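Local coordinates for protein arginine kinase (Anthopleura japonica, PDB 4RF6) that catalyses the reversible transfer of a phosphoryl group from ATP to L-arginine, giving phosphoarginine and ADP, with two tandem phosphagen kinase units in a single chain, at residues 107-112 with 341-346; 113-118 with 346-351; 128-133 with 244-249; 235-240 with 251-256; 301-306 with 356-361. One frame throughout, in Å; residues are numbered along the deposited sequence.

Contact 1: 107-112 with 341-346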
# COMPACT_ATOMS: atom_id res chain seq x y z
N ASN A 107 -14.36 -31.14 -3.78
CA ASN A 107 -13.56 -31.33 -2.57
C ASN A 107 -13.04 -30.01 -2.00
O ASN A 107 -12.41 -29.23 -2.70
CB ASN A 107 -12.41 -32.31 -2.82
CG ASN A 107 -12.91 -33.71 -3.14
OD1 ASN A 107 -13.29 -34.46 -2.24
ND2 ASN A 107 -12.91 -34.06 -4.42
N SER A 108 -13.32 -29.78 -0.72
CA SER A 108 -12.84 -28.60 -0.01
C SER A 108 -11.49 -28.90 0.63
O SER A 108 -11.21 -30.05 0.97
CB SER A 108 -13.83 -28.20 1.07
OG SER A 108 -15.12 -27.99 0.52
N ASP A 109 -10.65 -27.87 0.78
CA ASP A 109 -9.36 -28.03 1.45
C ASP A 109 -8.89 -26.67 1.96
O ASP A 109 -8.42 -25.83 1.19
CB ASP A 109 -8.33 -28.66 0.51
CG ASP A 109 -7.00 -28.94 1.20
OD1 ASP A 109 -6.89 -28.71 2.43
OD2 ASP A 109 -6.06 -29.39 0.51
N MET A 110 -9.02 -26.49 3.27
CA MET A 110 -8.63 -25.25 3.92
C MET A 110 -7.42 -25.46 4.83
O MET A 110 -7.31 -24.83 5.88
CB MET A 110 -9.80 -24.68 4.72
CG MET A 110 -10.86 -24.00 3.86
SD MET A 110 -10.26 -22.48 3.10
CE MET A 110 -10.20 -21.41 4.53
N ASN A 111 -6.52 -26.36 4.43
CA ASN A 111 -5.25 -26.55 5.13
C ASN A 111 -4.14 -25.81 4.40
O ASN A 111 -3.63 -26.28 3.39
CB ASN A 111 -4.90 -28.04 5.25
CG ASN A 111 -3.74 -28.29 6.19
OD1 ASN A 111 -2.89 -27.43 6.40
ND2 ASN A 111 -3.70 -29.49 6.77
N PRO A 112 -3.74 -24.64 4.95
CA PRO A 112 -2.73 -23.77 4.33
C PRO A 112 -1.37 -24.44 4.18
O PRO A 112 -0.57 -24.00 3.36
CB PRO A 112 -2.63 -22.60 5.32
CG PRO A 112 -3.08 -23.17 6.62
CD PRO A 112 -4.17 -24.14 6.26
N GLY A 341 -15.03 -27.55 -8.26
CA GLY A 341 -14.23 -28.59 -8.89
C GLY A 341 -12.76 -28.47 -8.55
O GLY A 341 -11.94 -29.26 -9.02
N LEU A 342 -12.42 -27.47 -7.74
CA LEU A 342 -11.06 -27.33 -7.23
C LEU A 342 -11.13 -26.85 -5.79
O LEU A 342 -12.06 -26.14 -5.42
CB LEU A 342 -10.22 -26.37 -8.09
CG LEU A 342 -10.34 -24.86 -7.86
CD1 LEU A 342 -9.29 -24.13 -8.67
CD2 LEU A 342 -11.73 -24.36 -8.21
N SER A 343 -10.16 -27.25 -4.98
CA SER A 343 -10.18 -26.89 -3.57
C SER A 343 -9.68 -25.46 -3.38
O SER A 343 -9.13 -24.86 -4.31
CB SER A 343 -9.32 -27.85 -2.76
OG SER A 343 -7.95 -27.70 -3.09
N GLU A 344 -9.89 -24.92 -2.18
CA GLU A 344 -9.36 -23.60 -1.84
C GLU A 344 -7.84 -23.62 -1.97
O GLU A 344 -7.23 -22.68 -2.49
CB GLU A 344 -9.76 -23.22 -0.42
CG GLU A 344 -11.24 -22.95 -0.23
CD GLU A 344 -12.05 -24.22 -0.03
OE1 GLU A 344 -11.47 -25.32 -0.17
OE2 GLU A 344 -13.25 -24.11 0.27
N VAL A 345 -7.23 -24.71 -1.51
CA VAL A 345 -5.79 -24.91 -1.64
C VAL A 345 -5.35 -24.88 -3.10
O VAL A 345 -4.36 -24.23 -3.45
CB VAL A 345 -5.35 -26.24 -0.99
CG1 VAL A 345 -4.01 -26.72 -1.55
CG2 VAL A 345 -5.27 -26.09 0.52
N GLN A 346 -6.09 -25.58 -3.95
CA GLN A 346 -5.78 -25.65 -5.38
C GLN A 346 -5.93 -24.29 -6.06
O GLN A 346 -5.12 -23.92 -6.92
CB GLN A 346 -6.65 -26.69 -6.08
CG GLN A 346 -6.20 -28.12 -5.84
CD GLN A 346 -7.12 -29.15 -6.49
OE1 GLN A 346 -8.34 -28.99 -6.49
NE2 GLN A 346 -6.53 -30.20 -7.04
O HOH W 1 -14.76 -25.77 -0.67
O HOH W 2 -6.39 -29.77 -2.09
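Ser343 meets the loop 107-112 with its backbone and CB: its CA approaches the carbonyl O of Asn107 at 3.3 Å in a CA-H...O contact, and its CB lies 3.5 Å from CB of Asp109. Its hydroxyl turns to the helix that begins next. As N-cap, Ser343 OG accepts from Gln346 N at 2.9 Å, while Gln346 OE1 takes the Ser343 N-H on a lone pair in its carbonyl plane, completing a capping box. A short side chain suits the place, because it can close this ring while lying against the loop; a water also joins Ser343 OG to Asp109 OD2.

Glu344 follows, bent at chi2 (82°) so that its carboxylate folds back to the loop. Its OE1 receives the backbone N-H of Asp109 at 2.8 Å in an almost straight bond (178°). Across the aliphatic part of this chain runs Met110 at about a right angle, with SD 3.5 Å from Glu344 CG. The other oxygen, OE2, is paired with Arg136, which probably keeps the buried carboxylate ionised.

Val345 gives its N-H to Asp109 O in a weak bond of 3.2 Å, and its CG2 touches both the carboxylate of Asp109 and the carbonyl O of Asn111, 3.3 Å from the latter. Asp109 holds its own loop in shape: OD1 accepts from Asn111 N in an Asx turn, and OD2 from His114.

The loop thus lies along the start of helix 344-370, while Met110 also packs on Cys254 and Val257 of helix 246-264 and Glu344 touches Tyr274 of strand 273-274.

Contact 2: 113-118 with 346-351; sequences AHVKAP and QCVQDM
Val115 is the apolar member of the loop 113-118 at this contact. Its two methyls straddle CG1 of Val348, each at 4.1 Å, and the two side chains cross at about a right angle; branched, compact valines suit such a shallow meeting of loop and helix. CG1 of Val115 also lies beside the Gln349 amide, 3.8 Å from OE1.

Lys116 contributes its backbone. Its N-H points to Gln349 OE1 at 2.8 Å and is received on a lone pair in the carbonyl plane, with the N-H...O angle close to straight (169°). The carbonyl O of the same residue accepts from Gln349 NE2 at 2.9 Å, although here the donor stands above the carbonyl plane. One glutamine amide therefore grips both polar groups of a single loop residue, as a neighbouring strand would, and the two bonds fix the rotation of the amide. The bend of Gln349 at chi2 (66°) carries it across to the loop. The Lys116 chain folds back instead, so that NZ donates to Ala113 O.

The loop runs along the first turns of helix 344-370, with Pro118 O bonded to Tyr352 further on, while Phe250 of helix 246-264 packs on both Val115 and Val348.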
# COMPACT_ATOMS: atom_id res chain seq x y z
N ALA A 113 -1.11 -25.48 4.96
CA ALA A 113 0.16 -26.21 4.87
C ALA A 113 0.26 -27.02 3.57
O ALA A 113 1.34 -27.48 3.21
CB ALA A 113 0.33 -27.12 6.08
N HIS A 114 -0.87 -27.19 2.89
CA HIS A 114 -0.88 -27.90 1.61
C HIS A 114 -0.45 -26.98 0.47
O HIS A 114 -0.22 -27.42 -0.66
CB HIS A 114 -2.27 -28.48 1.33
CG HIS A 114 -2.65 -29.62 2.22
ND1 HIS A 114 -3.84 -30.29 2.10
CD2 HIS A 114 -1.98 -30.22 3.23
CE1 HIS A 114 -3.90 -31.25 3.02
NE2 HIS A 114 -2.78 -31.22 3.71
N VAL A 115 -0.35 -25.69 0.78
CA VAL A 115 0.10 -24.70 -0.19
C VAL A 115 1.61 -24.49 -0.08
O VAL A 115 2.14 -24.31 1.01
CB VAL A 115 -0.65 -23.35 -0.02
CG1 VAL A 115 0.05 -22.23 -0.77
CG2 VAL A 115 -2.10 -23.49 -0.47
N LYS A 116 2.29 -24.52 -1.22
CA LYS A 116 3.72 -24.28 -1.25
C LYS A 116 3.96 -22.95 -1.96
O LYS A 116 3.94 -22.88 -3.19
CB LYS A 116 4.44 -25.42 -1.98
CG LYS A 116 4.07 -26.81 -1.48
CD LYS A 116 4.29 -26.92 0.03
CE LYS A 116 4.19 -28.37 0.52
NZ LYS A 116 2.78 -28.84 0.68
N ALA A 117 4.15 -21.89 -1.18
CA ALA A 117 4.23 -20.55 -1.75
C ALA A 117 5.30 -19.68 -1.10
O ALA A 117 4.98 -18.80 -0.30
CB ALA A 117 2.88 -19.87 -1.66
N PRO A 118 6.57 -19.91 -1.45
CA PRO A 118 7.63 -18.99 -1.02
C PRO A 118 7.36 -17.60 -1.59
O PRO A 118 7.05 -17.51 -2.78
CB PRO A 118 8.88 -19.58 -1.67
CG PRO A 118 8.55 -21.01 -1.95
CD PRO A 118 7.09 -21.04 -2.25
N GLN A 346 -6.09 -25.58 -3.95
CA GLN A 346 -5.78 -25.65 -5.38
C GLN A 346 -5.93 -24.29 -6.06
O GLN A 346 -5.12 -23.92 -6.92
CB GLN A 346 -6.65 -26.69 -6.08
CG GLN A 346 -6.20 -28.12 -5.84
CD GLN A 346 -7.12 -29.15 -6.49
OE1 GLN A 346 -8.34 -28.99 -6.49
NE2 GLN A 346 -6.53 -30.20 -7.04
N CYS A 347 -6.96 -23.55 -5.68
CA CYS A 347 -7.17 -22.21 -6.20
C CYS A 347 -5.97 -21.31 -5.89
O CYS A 347 -5.45 -20.63 -6.78
CB CYS A 347 -8.46 -21.60 -5.63
SG CYS A 347 -8.82 -19.94 -6.24
N VAL A 348 -5.53 -21.32 -4.64
CA VAL A 348 -4.38 -20.53 -4.21
C VAL A 348 -3.09 -20.95 -4.93
O VAL A 348 -2.28 -20.11 -5.33
CB VAL A 348 -4.18 -20.60 -2.68
CG1 VAL A 348 -2.91 -19.90 -2.27
CG2 VAL A 348 -5.39 -19.98 -1.96
N GLN A 349 -2.89 -22.26 -5.08
CA GLN A 349 -1.68 -22.75 -5.72
C GLN A 349 -1.64 -22.37 -7.20
O GLN A 349 -0.59 -21.97 -7.71
CB GLN A 349 -1.55 -24.27 -5.56
CG GLN A 349 -0.13 -24.80 -5.77
CD GLN A 349 0.83 -24.34 -4.68
OE1 GLN A 349 0.76 -24.79 -3.54
NE2 GLN A 349 1.72 -23.42 -5.03
N ASP A 350 -2.79 -22.48 -7.87
CA ASP A 350 -2.89 -22.04 -9.26
C ASP A 350 -2.61 -20.54 -9.35
O ASP A 350 -1.95 -20.07 -10.28
CB ASP A 350 -4.29 -22.33 -9.83
CG ASP A 350 -4.53 -23.80 -10.08
OD1 ASP A 350 -3.56 -24.58 -10.01
OD2 ASP A 350 -5.71 -24.17 -10.34
N MET A 351 -3.13 -19.81 -8.38
CA MET A 351 -2.97 -18.36 -8.31
C MET A 351 -1.50 -18.01 -8.18
O MET A 351 -0.98 -17.12 -8.85
CB MET A 351 -3.70 -17.82 -7.10
CG MET A 351 -4.15 -16.40 -7.26
SD MET A 351 -5.43 -16.35 -8.52
CE MET A 351 -4.99 -14.80 -9.27

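Contact 3: 128-133 with 244-249; sequences RSTRIR and SDIGSV
Thr130 and Ile132, alternate residues of strand 127-136 and so on the same face of the sheet, meet Ile246 and Val249 on the first turn of helix 246-264. The methyl CG2 of Thr130 presses on Ile246, 3.7 Å from its CB, and reaches Val249 CG2 at 4.0 Å. Ile132 lies across both helix residues: its CD1 comes to 3.7 Å from Ile246 CG1, the two chains crossing near a right angle, while its CG1 stands 3.8 Å from Val249 CG1. Having CG1 anti to the carbonyl carbon (chi1 -51°) and an extended end, Ile132 sends CD1 into the angle between the two helix residues.

The threonine is suited to its place by having two unlike branches. While CG2 joins the apolar group, OG1 passes over CA of Ser244 at 3.6 Å and is hydrogen-bonded to the carbonyl O of Gly243, just before the turn. Ser244 OG is held by Asp119 and by the backbone N of Asp121.

Asp245 marks the start of the helix. It is the N-cap, its OD1 accepting from Ser248 N at 3.2 Å, and the centre of an inverse gamma turn closed by Ile246 N and Ser244 O. In the sheet, Arg128 and Ser129 form a classic beta bulge opposite His291. Val348 of helix 344-370 adds to the apolar group, packing on Ile132 and Ile246.

No hydrogen bond joins the two segments, so shape and burial of hydrocarbon hold helix to strand here. Residues 129-133 are predicted to bind ATP; Ser129 and Arg131 point away from the helix, consistent with a site on the other face.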
# COMPACT_ATOMS: atom_id res chain seq x y z
N ARG A 128 1.72 -5.73 -6.32
CA ARG A 128 1.38 -4.59 -5.49
C ARG A 128 0.52 -4.97 -4.29
O ARG A 128 0.64 -4.39 -3.21
CB ARG A 128 0.70 -3.50 -6.32
CG ARG A 128 1.64 -2.84 -7.31
CD ARG A 128 0.95 -1.79 -8.16
NE ARG A 128 1.93 -1.05 -8.96
CZ ARG A 128 1.69 0.13 -9.53
NH1 ARG A 128 0.51 0.72 -9.38
NH2 ARG A 128 2.64 0.73 -10.24
N SER A 129 -0.35 -5.96 -4.48
CA SER A 129 -1.27 -6.35 -3.41
C SER A 129 -1.84 -7.74 -3.64
O SER A 129 -1.90 -8.23 -4.77
CB SER A 129 -2.40 -5.33 -3.27
OG SER A 129 -3.15 -5.24 -4.47
N THR A 130 -2.28 -8.36 -2.54
CA THR A 130 -2.80 -9.72 -2.56
C THR A 130 -4.04 -9.77 -1.68
O THR A 130 -4.06 -9.16 -0.60
CB THR A 130 -1.73 -10.71 -2.05
OG1 THR A 130 -0.61 -10.70 -2.95
CG2 THR A 130 -2.29 -12.12 -1.97
N ARG A 131 -5.07 -10.48 -2.13
CA ARG A 131 -6.36 -10.50 -1.44
C ARG A 131 -7.03 -11.86 -1.64
O ARG A 131 -7.07 -12.37 -2.76
CB ARG A 131 -7.26 -9.39 -1.99
CG ARG A 131 -8.64 -9.28 -1.35
CD ARG A 131 -9.43 -8.14 -2.00
NE ARG A 131 -10.77 -7.95 -1.44
CZ ARG A 131 -11.86 -8.60 -1.85
NH1 ARG A 131 -13.02 -8.35 -1.28
NH2 ARG A 131 -11.79 -9.50 -2.82
N ILE A 132 -7.54 -12.44 -0.55
CA ILE A 132 -8.32 -13.67 -0.66
C ILE A 132 -9.60 -13.53 0.16
O ILE A 132 -9.57 -13.15 1.34
CB ILE A 132 -7.53 -14.92 -0.22
CG1 ILE A 132 -6.18 -14.99 -0.93
CG2 ILE A 132 -8.34 -16.18 -0.50
CD1 ILE A 132 -5.33 -16.20 -0.55
N ARG A 133 -10.71 -13.83 -0.48
CA ARG A 133 -12.03 -13.70 0.13
C ARG A 133 -12.79 -15.01 -0.00
O ARG A 133 -12.69 -15.68 -1.02
CB ARG A 133 -12.81 -12.60 -0.59
CG ARG A 133 -14.27 -12.50 -0.21
CD ARG A 133 -15.13 -12.35 -1.45
NE ARG A 133 -15.82 -13.60 -1.80
CZ ARG A 133 -16.36 -13.85 -2.99
NH1 ARG A 133 -16.97 -15.01 -3.20
NH2 ARG A 133 -16.28 -12.96 -3.96
N SER A 244 3.20 -9.35 -2.01
CA SER A 244 3.01 -10.57 -2.79
C SER A 244 2.75 -11.83 -1.97
O SER A 244 2.52 -12.90 -2.54
CB SER A 244 4.26 -10.80 -3.64
OG SER A 244 5.42 -10.82 -2.82
N ASP A 245 2.82 -11.73 -0.65
CA ASP A 245 2.87 -12.92 0.19
C ASP A 245 1.53 -13.65 0.32
O ASP A 245 0.92 -13.67 1.39
CB ASP A 245 3.43 -12.56 1.58
CG ASP A 245 4.00 -13.75 2.31
OD1 ASP A 245 3.73 -14.90 1.91
OD2 ASP A 245 4.72 -13.53 3.31
N ILE A 246 1.07 -14.26 -0.77
CA ILE A 246 -0.22 -14.95 -0.76
C ILE A 246 -0.23 -16.13 0.22
O ILE A 246 -1.29 -16.51 0.73
CB ILE A 246 -0.63 -15.40 -2.20
CG1 ILE A 246 -2.07 -15.93 -2.20
CG2 ILE A 246 0.32 -16.45 -2.74
CD1 ILE A 246 -2.60 -16.27 -3.58
N GLY A 247 0.95 -16.69 0.50
CA GLY A 247 1.06 -17.76 1.48
C GLY A 247 0.63 -17.30 2.86
O GLY A 247 -0.18 -17.95 3.53
N SER A 248 1.16 -16.16 3.28
CA SER A 248 0.80 -15.58 4.57
C SER A 248 -0.67 -15.14 4.63
O SER A 248 -1.33 -15.28 5.66
CB SER A 248 1.72 -14.40 4.90
OG SER A 248 1.24 -13.67 6.01
N VAL A 249 -1.17 -14.60 3.51
CA VAL A 249 -2.56 -14.16 3.42
C VAL A 249 -3.53 -15.34 3.59
O VAL A 249 -4.54 -15.23 4.29
CB VAL A 249 -2.84 -13.45 2.08
CG1 VAL A 249 -4.34 -13.26 1.87
CG2 VAL A 249 -2.12 -12.11 2.01

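Contact 4: 235-240 with 251-256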
# COMPACT_ATOMS: atom_id res chain seq x y z
N LEU A 235 -21.39 -14.77 6.25
CA LEU A 235 -20.01 -14.33 6.41
C LEU A 235 -19.37 -14.04 5.06
O LEU A 235 -19.46 -14.85 4.12
CB LEU A 235 -19.19 -15.40 7.14
CG LEU A 235 -19.68 -15.77 8.54
CD1 LEU A 235 -19.13 -17.12 8.97
CD2 LEU A 235 -19.28 -14.70 9.52
N ARG A 236 -18.72 -12.89 4.98
CA ARG A 236 -17.77 -12.61 3.91
C ARG A 236 -16.45 -12.32 4.60
O ARG A 236 -16.29 -11.31 5.28
CB ARG A 236 -18.20 -11.42 3.06
CG ARG A 236 -17.30 -11.24 1.84
CD ARG A 236 -17.51 -9.91 1.14
NE ARG A 236 -18.78 -9.85 0.43
CZ ARG A 236 -19.06 -8.95 -0.51
NH1 ARG A 236 -18.15 -8.05 -0.86
NH2 ARG A 236 -20.25 -8.96 -1.11
N ILE A 237 -15.50 -13.24 4.43
CA ILE A 237 -14.24 -13.20 5.17
C ILE A 237 -13.08 -12.91 4.23
O ILE A 237 -12.84 -13.66 3.28
CB ILE A 237 -14.00 -14.54 5.87
CG1 ILE A 237 -15.23 -14.93 6.69
CG2 ILE A 237 -12.76 -14.47 6.73
CD1 ILE A 237 -15.33 -16.42 7.02
N ILE A 238 -12.36 -11.82 4.50
CA ILE A 238 -11.30 -11.36 3.61
C ILE A 238 -9.97 -11.22 4.33
O ILE A 238 -9.89 -10.62 5.40
CB ILE A 238 -11.66 -9.99 2.99
CG1 ILE A 238 -13.05 -10.02 2.38
CG2 ILE A 238 -10.62 -9.56 1.96
CD1 ILE A 238 -13.90 -8.80 2.72
N SER A 239 -8.92 -11.78 3.72
CA SER A 239 -7.57 -11.57 4.21
C SER A 239 -6.82 -10.83 3.10
O SER A 239 -6.90 -11.21 1.94
CB SER A 239 -6.89 -12.90 4.51
OG SER A 239 -5.56 -12.70 4.94
N MET A 240 -6.12 -9.76 3.46
CA MET A 240 -5.48 -8.92 2.44
C MET A 240 -4.33 -8.10 2.98
O MET A 240 -4.30 -7.74 4.16
CB MET A 240 -6.51 -7.99 1.78
CG MET A 240 -7.02 -6.86 2.67
SD MET A 240 -8.05 -7.45 4.03
CE MET A 240 -8.51 -5.91 4.83
N SER A 251 -2.79 -18.28 4.93
CA SER A 251 -2.58 -18.82 6.28
C SER A 251 -3.48 -18.10 7.29
O SER A 251 -4.18 -18.74 8.08
CB SER A 251 -1.11 -18.71 6.68
OG SER A 251 -0.91 -19.11 8.02
N ARG A 252 -3.44 -16.77 7.26
CA ARG A 252 -4.25 -15.93 8.13
C ARG A 252 -5.74 -16.19 7.89
O ARG A 252 -6.52 -16.29 8.85
CB ARG A 252 -3.90 -14.45 7.91
CG ARG A 252 -4.69 -13.46 8.76
CD ARG A 252 -4.06 -12.07 8.74
NE ARG A 252 -4.03 -11.49 7.40
CZ ARG A 252 -2.92 -11.30 6.69
NH1 ARG A 252 -1.73 -11.62 7.19
NH2 ARG A 252 -2.99 -10.76 5.48
N LEU A 253 -6.12 -16.30 6.62
CA LEU A 253 -7.51 -16.60 6.28
C LEU A 253 -7.94 -17.92 6.90
O LEU A 253 -8.96 -18.00 7.60
CB LEU A 253 -7.70 -16.66 4.76
CG LEU A 253 -9.13 -16.98 4.32
CD1 LEU A 253 -10.08 -15.91 4.82
CD2 LEU A 253 -9.23 -17.13 2.81
N CYS A 254 -7.16 -18.97 6.63
CA CYS A 254 -7.47 -20.31 7.11
C CYS A 254 -7.59 -20.37 8.63
O CYS A 254 -8.53 -20.95 9.17
CB CYS A 254 -6.44 -21.31 6.61
SG CYS A 254 -6.66 -21.68 4.86
N ARG A 255 -6.62 -19.76 9.32
CA ARG A 255 -6.63 -19.71 10.78
C ARG A 255 -7.97 -19.23 11.32
O ARG A 255 -8.54 -19.85 12.22
CB ARG A 255 -5.50 -18.80 11.28
CG ARG A 255 -4.35 -19.55 11.96
CD ARG A 255 -3.00 -18.92 11.62
NE ARG A 255 -3.00 -17.48 11.88
CZ ARG A 255 -2.26 -16.61 11.21
NH1 ARG A 255 -1.46 -17.01 10.23
NH2 ARG A 255 -2.33 -15.32 11.51
N ALA A 256 -8.50 -18.15 10.75
CA ALA A 256 -9.77 -17.60 11.20
C ALA A 256 -10.97 -18.46 10.80
O ALA A 256 -11.86 -18.69 11.62
CB ALA A 256 -9.94 -16.18 10.69
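Ser239 holds OG anti to its own backbone N (chi1 178°), which swings the hydroxyl out from strand 235-242 to the side chain of Arg252. The arginine leaves its helix extended and then bends at chi3 (62°), bringing the guanidinium round the end of the serine: Ser239 OG lies 3.1 Å from Arg252 NE and 3.3 Å from NH2, placed obliquely to the flat group.

These polar groups have firmer partners nearby. Ser239 OG is hydrogen-bonded to Val249 O one turn earlier in the helix, NE of Arg252 donates to Thr224 O, and its NH2 forms a salt bridge with Glu241. A buried arginine is thereby given both a counter-charge and a backbone acceptor, which would offset the cost of burying its charge.

Beside this polar patch, Leu253 supplies the apolar contact. Its CB rests 3.9 Å from CB of Ser239, where a small residue lets the backbones come close, with the two CA atoms 5.4 Å apart. Its CD1 reaches CG2 of Ile237 at 3.6 Å, and on the strand next door Ile132 also touches Leu253.

Helix and strand run roughly antiparallel, their axes 7.9 Å apart at the closest and 149° between directions. This is a strand followed by a helix that turns back to cover the sheet, part of the helix-on-sheet packing of the phosphagen kinase catalytic domain, whose antiparallel sheet is flanked by helices, helix 246-264 among them.

Contact 5: 301-306 with 356-361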
# COMPACT_ATOMS: atom_id res chain seq x y z
N PRO A 301 3.25 -13.88 -26.56
CA PRO A 301 2.29 -14.79 -27.22
C PRO A 301 1.88 -15.97 -26.34
O PRO A 301 1.02 -16.76 -26.74
CB PRO A 301 3.05 -15.27 -28.46
CG PRO A 301 4.49 -15.11 -28.11
CD PRO A 301 4.57 -13.92 -27.21
N ASP A 302 2.49 -16.09 -25.17
CA ASP A 302 2.16 -17.16 -24.23
C ASP A 302 1.33 -16.62 -23.07
O ASP A 302 1.08 -17.33 -22.09
CB ASP A 302 3.44 -17.82 -23.70
CG ASP A 302 4.15 -18.65 -24.75
OD1 ASP A 302 3.81 -18.54 -25.95
OD2 ASP A 302 5.07 -19.42 -24.38
N PHE A 303 0.91 -15.36 -23.18
CA PHE A 303 0.11 -14.71 -22.14
C PHE A 303 -1.22 -15.41 -21.89
O PHE A 303 -1.50 -15.84 -20.77
CB PHE A 303 -0.13 -13.24 -22.48
CG PHE A 303 -0.78 -12.46 -21.37
CD1 PHE A 303 -0.07 -12.15 -20.22
CD2 PHE A 303 -2.11 -12.06 -21.46
CE1 PHE A 303 -0.66 -11.44 -19.19
CE2 PHE A 303 -2.71 -11.35 -20.43
CZ PHE A 303 -1.98 -11.04 -19.30
N GLU A 304 -2.04 -15.53 -22.93
CA GLU A 304 -3.36 -16.15 -22.80
C GLU A 304 -3.25 -17.64 -22.45
O GLU A 304 -4.13 -18.19 -21.78
CB GLU A 304 -4.19 -15.95 -24.06
CG GLU A 304 -4.62 -14.50 -24.30
CD GLU A 304 -5.61 -13.99 -23.26
OE1 GLU A 304 -6.36 -14.81 -22.68
OE2 GLU A 304 -5.64 -12.77 -23.02
N ASN A 305 -2.18 -18.27 -22.90
CA ASN A 305 -1.92 -19.67 -22.59
C ASN A 305 -1.72 -19.92 -21.09
O ASN A 305 -2.20 -20.91 -20.54
CB ASN A 305 -0.71 -20.19 -23.37
CG ASN A 305 -1.04 -20.53 -24.81
OD1 ASN A 305 -2.06 -20.11 -25.36
ND2 ASN A 305 -0.16 -21.31 -25.45
N ILE A 306 -1.00 -19.02 -20.43
CA ILE A 306 -0.76 -19.13 -18.99
C ILE A 306 -2.07 -18.95 -18.22
O ILE A 306 -2.39 -19.73 -17.32
CB ILE A 306 0.29 -18.12 -18.52
CG1 ILE A 306 1.64 -18.47 -19.14
CG2 ILE A 306 0.39 -18.10 -17.00
CD1 ILE A 306 2.68 -17.38 -19.04
N LYS A 356 3.31 -16.30 -10.76
CA LYS A 356 4.74 -16.56 -10.89
C LYS A 356 5.17 -16.68 -12.35
O LYS A 356 6.17 -16.09 -12.76
CB LYS A 356 5.14 -17.83 -10.13
CG LYS A 356 6.63 -18.13 -10.18
CD LYS A 356 6.99 -19.40 -9.42
CE LYS A 356 8.47 -19.72 -9.56
NZ LYS A 356 8.90 -20.86 -8.69
N ALA A 357 4.41 -17.45 -13.13
CA ALA A 357 4.71 -17.62 -14.55
C ALA A 357 4.63 -16.29 -15.28
O ALA A 357 5.49 -15.97 -16.10
CB ALA A 357 3.77 -18.63 -15.17
N LEU A 358 3.58 -15.52 -14.98
CA LEU A 358 3.41 -14.18 -15.54
C LEU A 358 4.53 -13.25 -15.10
O LEU A 358 4.99 -12.41 -15.89
CB LEU A 358 2.06 -13.59 -15.14
CG LEU A 358 0.78 -14.25 -15.67
CD1 LEU A 358 -0.45 -13.67 -15.00
CD2 LEU A 358 0.67 -14.08 -17.17
N MET A 359 4.97 -13.38 -13.86
CA MET A 359 6.05 -12.55 -13.34
C MET A 359 7.38 -12.89 -14.02
O MET A 359 8.14 -11.99 -14.39
CB MET A 359 6.17 -12.65 -11.82
CG MET A 359 7.15 -11.66 -11.20
SD MET A 359 7.10 -11.61 -9.40
CE MET A 359 8.05 -13.07 -8.99
N GLU A 360 7.66 -14.18 -14.19
CA GLU A 360 8.89 -14.61 -14.85
C GLU A 360 8.97 -14.14 -16.30
O GLU A 360 10.05 -13.90 -16.83
CB GLU A 360 9.06 -16.13 -14.75
CG GLU A 360 9.43 -16.61 -13.36
CD GLU A 360 10.82 -16.18 -12.93
OE1 GLU A 360 11.69 -16.03 -13.82
OE2 GLU A 360 11.05 -15.98 -11.72
N LEU A 361 7.80 -14.00 -16.93
CA LEU A 361 7.71 -13.43 -18.28
C LEU A 361 8.13 -11.96 -18.28
O LEU A 361 8.91 -11.53 -19.13
CB LEU A 361 6.28 -13.54 -18.82
CG LEU A 361 5.79 -14.84 -19.47
CD1 LEU A 361 4.48 -14.58 -20.19
CD2 LEU A 361 6.83 -15.41 -20.43
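Two helices of the catalytic domain pack here through hydrocarbon alone: the first turn of the short helix 303-310 leans on the middle of the long helix 344-370. Ile306 is the central side chain, and its two branches go to different neighbours. CG2, anti to the backbone N while CG1 is anti to the carbonyl carbon (chi1 -66°), rests 3.9 Å from CB of Ala357 and 4.0 Å from CD2 of Leu358. The other branch meets Leu361 tip to tip, the two CD1 atoms of Ile306 and Leu361 being 3.5 Å apart. Beta-branching thus lets one residue touch two successive turns of the opposing helix, and alanine is small enough for Ile306 to lie close to the helix backbone.

Phe303, one turn earlier, adds its ring. CE1 of Phe303 lies 3.6 Å from CD2 of Leu358, which comes at the ring obliquely; the same methyl also meets Ile306.

The patch is partly buried and continues onto helix 295-298, where Phe303 touches Lys298 and Leu361 touches Ala297; Leu361 also packs on His300. On another side of helix 344-370, Met359 packs on Leu120 and Tyr126, ahead of strand 127-136.

Helix 344-370 ties together contacts 1, 2 and 5. Contacts 1 and 2 are neighbours, their centres 9 Å apart, sharing Gln346 and packed together where Val345 CG1 lies 3.8 Å from His114 CB. Contact 5, further along the helix, has its centre 18 Å from that of contact 2. Helix 246-264 carries contacts 3 and 4 on adjacent strands, linked by Ser239 N and Ile132 O at 2.8 Å. Met351 CG of contact 2 packs on Ile246 CD1 of contact 3 at 4.0 Å, and both helices meet against strand 127-136, whose residues 129-133 are predicted to bind ATP. Pro112 of contact 1 touches Cys254 of contact 4. Contacts 4 and 5 lie farthest apart, with centres 28 Å from each other.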